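Local atomic coordinates of type I site-specific restriction-modification system, R (Restriction) subunit (Vibrio vulnificus, PDB entry 3H1T), a protein that probably couples ATP hydrolysis to DNA translocation as the restriction subunit of a type I enzyme, this fragment holding an N-terminal domain and the helicase-like motor. Residues K221-R226 against R275-A280; S169-V174 against A186-V191; V214-S219 against T257-A262. All coordinates share one frame; numbering follows the deposited sequence.

Interaction 1: K221-R226 against R275-A280; sequences KLWSAR and REIYFA
Within the first RecA-like motor domain, the C-terminal end of helix 211-224, the helix that follows the P-loop, reaches the start of strand 277-281 through the indole of Trp223, which meets Ile277 and Glu276. The backbones stay well apart, with the CA atoms of Trp223 and Glu276 9.0 Å from each other, and every atom pair in closest contact is between side chains. Trp223 has CG anti to its own backbone N (chi1 -177°), which carries the indole off the helix and across the gap to the strand. There the delta methyl of Ile277 settles over one face of the five-membered ring. Ile277 CD1 lies 3.9 Å from the centroid of the five-membered ring of Trp223 and 20° off the normal, the geometry of a CH-pi contact. The methyl is shifted toward the pyrrole rim: Ile277 CD1 is 3.7 Å from both CD1 and NE1 of Trp223, but 4.2 Å from CG and CE2. At the ring edge, the indole N-H points almost straight at the carboxylate of Glu276, yet Trp223 NE1 to Glu276 OE1 measures 3.4 Å. This hydrogen bond is weak, and it is also doubtful because the position of OE1 is less certain. The carboxylate plane is turned 76° from the ring plane, while the extended glutamate chain brings CD close to the plane of the indole. Elsewhere on the indole, Lys235 makes a cation-pi contact and Phe259 packs edge-to-face. Three residues beyond Trp223 the helix ends in a Schellman motif, Arg226 having positive phi and bonding from N to Trp223 O at 2.8 Å. An indole at the helix end thus packs on Ile277, the first residue of strand 277-281; this is the helix-on-sheet packing of a RecA-like parallel alpha/beta domain.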
loop_
_atom_site.group_PDB
_atom_site.type_symbol
_atom_site.label_atom_id
_atom_site.label_comp_id
_atom_site.label_asym_id
_atom_site.label_seq_id
_atom_site.Cartn_x
_atom_site.Cartn_y
_atom_site.Cartn_z
ATOM N N LYS A 221 5.094 -3.595 18.968
ATOM C CA LYS A 221 4.001 -3.672 19.931
ATOM C C LYS A 221 4.050 -4.968 20.744
ATOM O O LYS A 221 4.087 -4.929 21.975
ATOM C CB LYS A 221 2.635 -3.544 19.227
ATOM C CG LYS A 221 2.190 -2.103 18.964
ATOM C CD LYS A 221 0.835 -2.017 18.261
ATOM C CE LYS A 221 -0.323 -2.492 19.140
ATOM N NZ LYS A 221 -0.642 -1.568 20.258
ATOM N N LEU A 222 4.064 -6.109 20.061
ATOM C CA LEU A 222 4.101 -7.400 20.741
ATOM C C LEU A 222 5.419 -7.678 21.470
ATOM O O LEU A 222 5.412 -8.273 22.547
ATOM C CB LEU A 222 3.825 -8.518 19.742
ATOM C CG LEU A 222 2.418 -8.567 19.148
ATOM C CD1 LEU A 222 2.464 -9.257 17.800
ATOM C CD2 LEU A 222 1.490 -9.281 20.102
ATOM N N TRP A 223 6.541 -7.245 20.900
ATOM C CA TRP A 223 7.844 -7.483 21.522
ATOM C C TRP A 223 7.992 -6.743 22.851
ATOM O O TRP A 223 8.109 -7.350 23.919
ATOM C CB TRP A 223 8.970 -7.045 20.581
ATOM C CG TRP A 223 10.345 -7.323 21.119
ATOM C CD1 TRP A 223 10.909 -8.552 21.355
ATOM C CD2 TRP A 223 11.342 -6.354 21.459
ATOM N NE1 TRP A 223 12.195 -8.402 21.816
ATOM C CE2 TRP A 223 12.485 -7.062 21.890
ATOM C CE3 TRP A 223 11.382 -4.953 21.442
ATOM C CZ2 TRP A 223 13.657 -6.413 22.298
ATOM C CZ3 TRP A 223 12.551 -4.308 21.848
ATOM C CH2 TRP A 223 13.669 -5.040 22.269
ATOM N N SER A 224 7.989 -5.422 22.775
ATOM C CA SER A 224 8.133 -4.600 23.958
ATOM C C SER A 224 7.135 -4.952 25.055
ATOM O O SER A 224 7.398 -4.704 26.227
ATOM C CB SER A 224 8.000 -3.124 23.571
ATOM O OG SER A 224 6.889 -2.924 22.717
ATOM N N ALA A 225 5.999 -5.533 24.679
ATOM C CA ALA A 225 4.952 -5.890 25.633
ATOM C C ALA A 225 5.184 -7.253 26.287
ATOM O O ALA A 225 4.428 -7.668 27.176
ATOM C CB ALA A 225 3.602 -5.886 24.934
ATOM N N ARG A 226 6.227 -7.943 25.838
ATOM C CA ARG A 226 6.572 -9.261 26.354
ATOM C C ARG A 226 5.478 -10.281 26.028
ATOM O O ARG A 226 5.214 -11.191 26.818
ATOM C CB ARG A 226 6.782 -9.229 27.878
ATOM C CG ARG A 226 7.758 -8.174 28.384
ATOM C CD ARG A 226 9.055 -8.163 27.582
ATOM N NE ARG A 226 10.197 -7.747 28.395
ATOM C CZ ARG A 226 10.666 -8.458 29.420
ATOM N NH1 ARG A 226 10.087 -9.610 29.747
ATOM N NH2 ARG A 226 11.709 -8.020 30.119
ATOM N N ARG A 275 19.319 -14.864 19.475
ATOM C CA ARG A 275 18.683 -13.566 19.211
ATOM C C ARG A 275 17.155 -13.586 19.395
ATOM O O ARG A 275 16.591 -14.601 19.816
ATOM C CB ARG A 275 19.036 -13.084 17.795
ATOM C CG ARG A 275 20.465 -12.574 17.659
ATOM C CD ARG A 275 20.563 -11.103 18.056
ATOM N NE ARG A 275 21.943 -10.613 18.136
ATOM C CZ ARG A 275 22.767 -10.874 19.148
ATOM N NH1 ARG A 275 22.349 -11.622 20.165
ATOM N NH2 ARG A 275 24.003 -10.382 19.154
ATOM N N GLU A 276 16.490 -12.467 19.083
ATOM C CA GLU A 276 15.027 -12.364 19.235
ATOM C C GLU A 276 14.269 -11.980 17.961
ATOM O O GLU A 276 13.175 -12.488 17.707
ATOM C CB GLU A 276 14.673 -11.354 20.323
ATOM C CG GLU A 276 15.726 -11.227 21.403
ATOM C CD GLU A 276 15.126 -10.841 22.730
ATOM O OE1 GLU A 276 13.929 -11.148 22.918
ATOM O OE2 GLU A 276 15.839 -10.258 23.580
ATOM N N ILE A 277 14.824 -11.062 17.178
ATOM C CA ILE A 277 14.186 -10.649 15.931
ATOM C C ILE A 277 15.021 -11.081 14.729
ATOM O O ILE A 277 16.109 -10.544 14.491
ATOM C CB ILE A 277 13.977 -9.106 15.881
ATOM C CG1 ILE A 277 12.720 -8.721 16.671
ATOM C CG2 ILE A 277 13.843 -8.636 14.440
ATOM C CD1 ILE A 277 12.834 -8.945 18.172
ATOM N N TYR A 278 14.493 -12.037 13.966
ATOM C CA TYR A 278 15.185 -12.580 12.793
ATOM C C TYR A 278 14.679 -12.146 11.416
ATOM O O TYR A 278 13.480 -11.932 11.219
ATOM C CB TYR A 278 15.155 -14.106 12.836
ATOM C CG TYR A 278 15.827 -14.699 14.048
ATOM C CD1 TYR A 278 15.207 -14.673 15.296
ATOM C CD2 TYR A 278 17.075 -15.311 13.943
ATOM C CE1 TYR A 278 15.810 -15.253 16.409
ATOM C CE2 TYR A 278 17.693 -15.890 15.053
ATOM C CZ TYR A 278 17.053 -15.862 16.280
ATOM O OH TYR A 278 17.653 -16.466 17.366
ATOM N N PHE A 279 15.606 -12.031 10.468
ATOM C CA PHE A 279 15.282 -11.657 9.096
ATOM C C PHE A 279 15.877 -12.749 8.217
ATOM O O PHE A 279 16.933 -13.293 8.534
ATOM C CB PHE A 279 15.922 -10.317 8.719
ATOM C CG PHE A 279 15.597 -9.192 9.663
ATOM C CD1 PHE A 279 16.351 -8.988 10.817
ATOM C CD2 PHE A 279 14.539 -8.327 9.391
ATOM C CE1 PHE A 279 16.060 -7.928 11.690
ATOM C CE2 PHE A 279 14.234 -7.268 10.249
ATOM C CZ PHE A 279 14.996 -7.065 11.405
ATOM N N ALA A 280 15.210 -13.083 7.120
ATOM C CA ALA A 280 15.717 -14.115 6.229
ATOM C C ALA A 280 15.119 -14.036 4.831
ATOM O O ALA A 280 13.935 -13.734 4.656
ATOM C CB ALA A 280 15.447 -15.502 6.837
#

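Interaction 2: S169-V174 against A186-V191; sequences SPYHHV and AINRAV
Tyr171, in the loop between helices 164-167 and 181-195, reaches Ile187 and Asn188, two successive residues of the second helix. Its aromatic ring spans most of the separation, for the closest CA atoms, those of Tyr171 and Ile187, are 9.7 Å apart. The polar part of the contact is one hydrogen bond, in which the phenol OH of Tyr171 donates to the amide oxygen OD1 of Asn188 at 3.1 Å. The donor stands above the carbonyl plane, 41° out of it, so the bond does not follow a lone-pair direction. OD1 itself lies at the edge of the tyrosine ring near its plane, and the ring and amide planes are inclined by 44°, with the two side chains crossing at about a right angle. The apolar part is narrow: Tyr171 CE1 approaches the branch methyl CG2 of Ile187 at 3.9 Å, obliquely to the ring. The bond from CA to CB of Tyr171 does not aim at the helix; with chi1 at -70° CG lies beside the backbone N, and the far end of the ring brings CE1 to Ile187 and OH to Asn188. A third interaction lies within the loop, where Tyr171 CB sits 3.7 Å above the plane of the His173 imidazole, toward its rim, although His173 is poorly ordered. The loop has polar ties elsewhere: Tyr171 N and His173 NE2 both bond to the carboxylate of Asp85, which precedes strand 86-93 of the N-terminal six-stranded sheet. Tyr171 and Ile187 also both touch Gln217 of helix 211-224. The contact thus sits where the connection coming from helix 164-167 packs against helices 181-195 and 211-224, while helix 181-195 also touches strand 358-360 through Ala186 and Arg189.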
loop_
_atom_site.group_PDB
_atom_site.type_symbol
_atom_site.label_atom_id
_atom_site.label_comp_id
_atom_site.label_asym_id
_atom_site.label_seq_id
_atom_site.Cartn_x
_atom_site.Cartn_y
_atom_site.Cartn_z
ATOM N N SER A 169 0.044 -1.492 23.775
ATOM C CA SER A 169 1.493 -1.286 23.704
ATOM C C SER A 169 1.780 -0.181 22.686
ATOM O O SER A 169 1.361 -0.273 21.543
ATOM C CB SER A 169 2.162 -2.608 23.297
ATOM O OG SER A 169 3.565 -2.478 23.150
ATOM N N PRO A 170 2.502 0.878 23.098
ATOM C CA PRO A 170 2.866 2.035 22.267
ATOM C C PRO A 170 3.621 1.744 20.977
ATOM O O PRO A 170 4.389 0.783 20.899
ATOM C CB PRO A 170 3.685 2.911 23.232
ATOM C CG PRO A 170 3.112 2.561 24.590
ATOM C CD PRO A 170 3.029 1.048 24.466
ATOM N N TYR A 171 3.370 2.558 19.955
ATOM C CA TYR A 171 4.081 2.430 18.699
ATOM C C TYR A 171 5.459 2.958 19.030
ATOM O O TYR A 171 5.718 3.448 20.136
ATOM C CB TYR A 171 3.508 3.342 17.588
ATOM C CG TYR A 171 2.161 2.984 17.034
ATOM C CD1 TYR A 171 1.721 1.662 16.997
ATOM C CD2 TYR A 171 1.341 3.965 16.509
ATOM C CE1 TYR A 171 0.478 1.327 16.445
ATOM C CE2 TYR A 171 0.101 3.648 15.956
ATOM C CZ TYR A 171 -0.325 2.330 15.930
ATOM O OH TYR A 171 -1.561 2.035 15.411
ATOM N N HIS A 172 6.341 2.874 18.052
ATOM C CA HIS A 172 7.669 3.407 18.211
ATOM C C HIS A 172 7.561 4.698 17.398
ATOM O O HIS A 172 7.327 4.649 16.187
ATOM C CB HIS A 172 8.688 2.446 17.626
ATOM C CG HIS A 172 10.089 2.952 17.713
ATOM N ND1 HIS A 172 10.641 3.781 16.762
ATOM C CD2 HIS A 172 11.031 2.801 18.674
ATOM C CE1 HIS A 172 11.861 4.121 17.132
ATOM N NE2 HIS A 172 12.122 3.539 18.290
ATOM N N HIS A 173 7.713 5.856 18.046
ATOM C CA HIS A 173 7.545 7.127 17.339
ATOM C C HIS A 173 8.706 8.045 16.995
ATOM O O HIS A 173 9.821 7.904 17.488
ATOM C CB HIS A 173 6.483 7.975 18.039
ATOM C CG HIS A 173 5.082 7.603 17.680
ATOM N ND1 HIS A 173 4.605 7.656 16.389
ATOM C CD2 HIS A 173 4.045 7.202 18.451
ATOM C CE1 HIS A 173 3.331 7.305 16.381
ATOM N NE2 HIS A 173 2.968 7.025 17.619
ATOM N N VAL A 174 8.368 9.006 16.131
ATOM C CA VAL A 174 9.269 10.048 15.639
ATOM C C VAL A 174 10.542 9.520 15.008
ATOM O O VAL A 174 10.490 8.905 13.938
ATOM C CB VAL A 174 9.661 11.010 16.765
ATOM C CG1 VAL A 174 10.457 12.169 16.185
ATOM C CG2 VAL A 174 8.405 11.517 17.465
ATOM N N ALA A 186 -4.316 -1.587 9.951
ATOM C CA ALA A 186 -3.619 -2.831 9.693
ATOM C C ALA A 186 -2.922 -3.336 10.954
ATOM O O ALA A 186 -3.139 -4.465 11.391
ATOM C CB ALA A 186 -2.605 -2.626 8.584
ATOM N N ILE A 187 -2.094 -2.488 11.545
ATOM C CA ILE A 187 -1.362 -2.867 12.736
ATOM C C ILE A 187 -2.228 -3.345 13.891
ATOM O O ILE A 187 -1.962 -4.396 14.466
ATOM C CB ILE A 187 -0.472 -1.700 13.228
ATOM C CG1 ILE A 187 0.573 -1.367 12.157
ATOM C CG2 ILE A 187 0.203 -2.079 14.535
ATOM C CD1 ILE A 187 1.220 -0.025 12.343
ATOM N N ASN A 188 -3.261 -2.583 14.231
ATOM C CA ASN A 188 -4.151 -2.930 15.332
ATOM C C ASN A 188 -4.964 -4.210 15.110
ATOM O O ASN A 188 -5.177 -4.981 16.048
ATOM C CB ASN A 188 -5.091 -1.758 15.621
ATOM C CG ASN A 188 -4.377 -0.582 16.280
ATOM O OD1 ASN A 188 -3.146 -0.514 16.318
ATOM N ND2 ASN A 188 -5.157 0.356 16.799
ATOM N N ARG A 189 -5.417 -4.445 13.880
ATOM C CA ARG A 189 -6.199 -5.648 13.608
ATOM C C ARG A 189 -5.337 -6.893 13.632
ATOM O O ARG A 189 -5.831 -7.991 13.894
ATOM C CB ARG A 189 -6.905 -5.550 12.258
ATOM C CG ARG A 189 -7.912 -4.435 12.220
ATOM C CD ARG A 189 -8.875 -4.596 11.080
ATOM N NE ARG A 189 -9.831 -3.500 11.060
ATOM C CZ ARG A 189 -10.676 -3.274 10.066
ATOM N NH1 ARG A 189 -10.690 -4.078 9.005
ATOM N NH2 ARG A 189 -11.480 -2.226 10.117
ATOM N N ALA A 190 -4.051 -6.716 13.350
ATOM C CA ALA A 190 -3.105 -7.816 13.351
ATOM C C ALA A 190 -2.856 -8.214 14.797
ATOM O O ALA A 190 -2.990 -9.382 15.164
ATOM C CB ALA A 190 -1.808 -7.384 12.693
ATOM N N VAL A 191 -2.510 -7.223 15.614
ATOM C CA VAL A 191 -2.246 -7.428 17.035
ATOM C C VAL A 191 -3.473 -8.004 17.716
ATOM O O VAL A 191 -3.372 -8.867 18.585
ATOM C CB VAL A 191 -1.889 -6.100 17.701
ATOM C CG1 VAL A 191 -1.735 -6.287 19.208
ATOM C CG2 VAL A 191 -0.618 -5.544 17.079
#

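Interaction 3: V214-S219 against T257-A262; sequences VAFQIS and TPFGDA
Phe259 and Phe216 bury the most surface here, joining the loop before strand 263-265 to helix 211-224, with Ser219 and Pro258 enlarging the contact. The two phenylalanine rings are 5.7 Å apart between centroids and their planes stand at 85°, but the approach is oblique. Contact is concentrated on one side of each ring: Phe216 CE1 comes to 3.6 Å from Phe259 CE2 and to 3.8 Å from Phe259 CD2. The side chains slide past each other in opposite directions, Phe216 leaving the helix for the loop and Phe259 leaving the loop for the helix. A chi1 of 169° turns the Phe216 ring away from its own N and toward the loop, although the bond to CB does not aim there. Phe216 CZ, the far end of the ring, then meets Pro258, 3.9 Å from its CG, with the two side chains crossing at about a right angle. Phe259 reaches further along the helix, where its CZ touches Ser219 CB at 3.8 Å and the carbonyl carbon of Ser219 lies at the ring edge, in plane. Ser219 thus offers its CB to the aromatic ring while its hydroxyl turns back into the helix: Ser219 OG donates to Ala215 O at 2.7 Å, with a C=O...donor angle of 150°. That bond satisfies the buried hydroxyl and fixes its rotation. Trp220 of the same helix also packs edge-to-face with Phe259. No hydrogen bond crosses the contact. It is apolar, largely aromatic packing of a loop onto the helix following the P-loop, on the flank of the parallel sheet in the first RecA-like domain of a superfamily 2 helicase motor.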
loop_
_atom_site.group_PDB
_atom_site.type_symbol
_atom_site.label_atom_id
_atom_site.label_comp_id
_atom_site.label_asym_id
_atom_site.label_seq_id
_atom_site.Cartn_x
_atom_site.Cartn_y
_atom_site.Cartn_z
ATOM N N VAL A 214 4.083 -1.314 8.852
ATOM C CA VAL A 214 3.135 -2.165 9.555
ATOM C C VAL A 214 3.853 -3.375 10.168
ATOM O O VAL A 214 3.686 -3.672 11.343
ATOM C CB VAL A 214 2.042 -2.687 8.596
ATOM C CG1 VAL A 214 1.197 -3.739 9.285
ATOM C CG2 VAL A 214 1.168 -1.528 8.143
ATOM N N ALA A 215 4.671 -4.053 9.367
ATOM C CA ALA A 215 5.417 -5.213 9.838
ATOM C C ALA A 215 6.220 -4.868 11.085
ATOM O O ALA A 215 6.209 -5.624 12.059
ATOM C CB ALA A 215 6.344 -5.714 8.741
ATOM N N PHE A 216 6.893 -3.715 11.050
ATOM C CA PHE A 216 7.705 -3.238 12.171
ATOM C C PHE A 216 6.906 -2.903 13.430
ATOM O O PHE A 216 7.263 -3.341 14.517
ATOM C CB PHE A 216 8.520 -2.007 11.751
ATOM C CG PHE A 216 9.175 -1.286 12.900
ATOM C CD1 PHE A 216 10.279 -1.837 13.541
ATOM C CD2 PHE A 216 8.683 -0.049 13.340
ATOM C CE1 PHE A 216 10.881 -1.175 14.603
ATOM C CE2 PHE A 216 9.282 0.626 14.401
ATOM C CZ PHE A 216 10.380 0.063 15.035
ATOM N N GLN A 217 5.821 -2.148 13.293
ATOM C CA GLN A 217 5.036 -1.778 14.473
ATOM C C GLN A 217 4.292 -2.942 15.138
ATOM O O GLN A 217 4.039 -2.910 16.341
ATOM C CB GLN A 217 4.061 -0.640 14.137
ATOM C CG GLN A 217 4.737 0.672 13.699
ATOM C CD GLN A 217 5.361 1.476 14.850
ATOM O OE1 GLN A 217 5.819 2.599 14.652
ATOM N NE2 GLN A 217 5.378 0.904 16.044
ATOM N N ILE A 218 3.938 -3.969 14.373
ATOM C CA ILE A 218 3.268 -5.118 14.972
ATOM C C ILE A 218 4.315 -5.783 15.873
ATOM O O ILE A 218 4.060 -6.086 17.040
ATOM C CB ILE A 218 2.812 -6.136 13.894
ATOM C CG1 ILE A 218 1.692 -5.535 13.023
ATOM C CG2 ILE A 218 2.311 -7.410 14.563
ATOM C CD1 ILE A 218 1.322 -6.389 11.805
ATOM N N SER A 219 5.505 -5.985 15.309
ATOM C CA SER A 219 6.625 -6.600 16.017
ATOM C C SER A 219 6.966 -5.804 17.267
ATOM O O SER A 219 7.105 -6.368 18.351
ATOM C CB SER A 219 7.860 -6.648 15.117
ATOM O OG SER A 219 7.525 -7.153 13.838
ATOM N N THR A 257 16.189 -0.647 13.161
ATOM C CA THR A 257 17.285 -0.305 14.062
ATOM C C THR A 257 16.884 -0.244 15.544
ATOM O O THR A 257 17.676 -0.585 16.424
ATOM C CB THR A 257 17.907 1.038 13.647
ATOM O OG1 THR A 257 18.245 0.975 12.250
ATOM C CG2 THR A 257 19.183 1.300 14.455
ATOM N N PRO A 258 15.642 0.193 15.841
ATOM C CA PRO A 258 15.151 0.275 17.221
ATOM C C PRO A 258 15.274 -1.040 17.992
ATOM O O PRO A 258 15.224 -1.066 19.228
ATOM C CB PRO A 258 13.704 0.693 17.029
ATOM C CG PRO A 258 13.824 1.668 15.915
ATOM C CD PRO A 258 14.719 0.912 14.939
ATOM N N PHE A 259 15.397 -2.133 17.251
ATOM C CA PHE A 259 15.514 -3.467 17.829
ATOM C C PHE A 259 16.953 -3.808 18.217
ATOM O O PHE A 259 17.199 -4.361 19.294
ATOM C CB PHE A 259 14.987 -4.504 16.844
ATOM C CG PHE A 259 13.507 -4.693 16.908
ATOM C CD1 PHE A 259 12.923 -5.266 18.030
ATOM C CD2 PHE A 259 12.695 -4.331 15.837
ATOM C CE1 PHE A 259 11.543 -5.488 18.088
ATOM C CE2 PHE A 259 11.309 -4.546 15.881
ATOM C CZ PHE A 259 10.734 -5.130 17.011
ATOM N N GLY A 260 17.880 -3.472 17.322
ATOM C CA GLY A 260 19.295 -3.702 17.524
ATOM C C GLY A 260 19.760 -4.693 18.569
ATOM O O GLY A 260 19.471 -4.570 19.766
ATOM N N ASP A 261 20.491 -5.694 18.086
ATOM C CA ASP A 261 21.085 -6.726 18.921
ATOM C C ASP A 261 20.089 -7.752 19.381
ATOM O O ASP A 261 20.447 -8.743 20.036
ATOM C CB ASP A 261 21.804 -6.072 20.091
ATOM C CG ASP A 261 22.951 -5.179 19.626
ATOM O OD1 ASP A 261 22.738 -4.378 18.682
ATOM O OD2 ASP A 261 24.068 -5.290 20.203
ATOM N N ALA A 262 18.830 -7.507 19.051
ATOM C CA ALA A 262 17.772 -8.463 19.319
ATOM C C ALA A 262 17.670 -9.027 17.896
ATOM O O ALA A 262 17.220 -10.145 17.649
ATOM C CB ALA A 262 16.498 -7.725 19.716
#

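From the N terminus, interaction 2 comes first and closes a short loop, bringing residues 169-174 back onto helix 181-195 before the P-loop strand and helix begin. Interactions 3 and 1 then share helix 211-224, and their segments alternate along the chain: 214-219, 221-226, 257-262, 275-280, so the two closures cross. They meet directly, Ala262 O lying within hydrogen-bonding distance of the backbone N of Glu276 and of Ile277. Interaction 2 joins the same helix through Lys221 NZ and Ser169 O, and His172 touches Pro258. Together they tie the loop after helix 164-167, helices 181-195 and 211-224, and the sheet edge at strands 263-265 and 277-281 to one another.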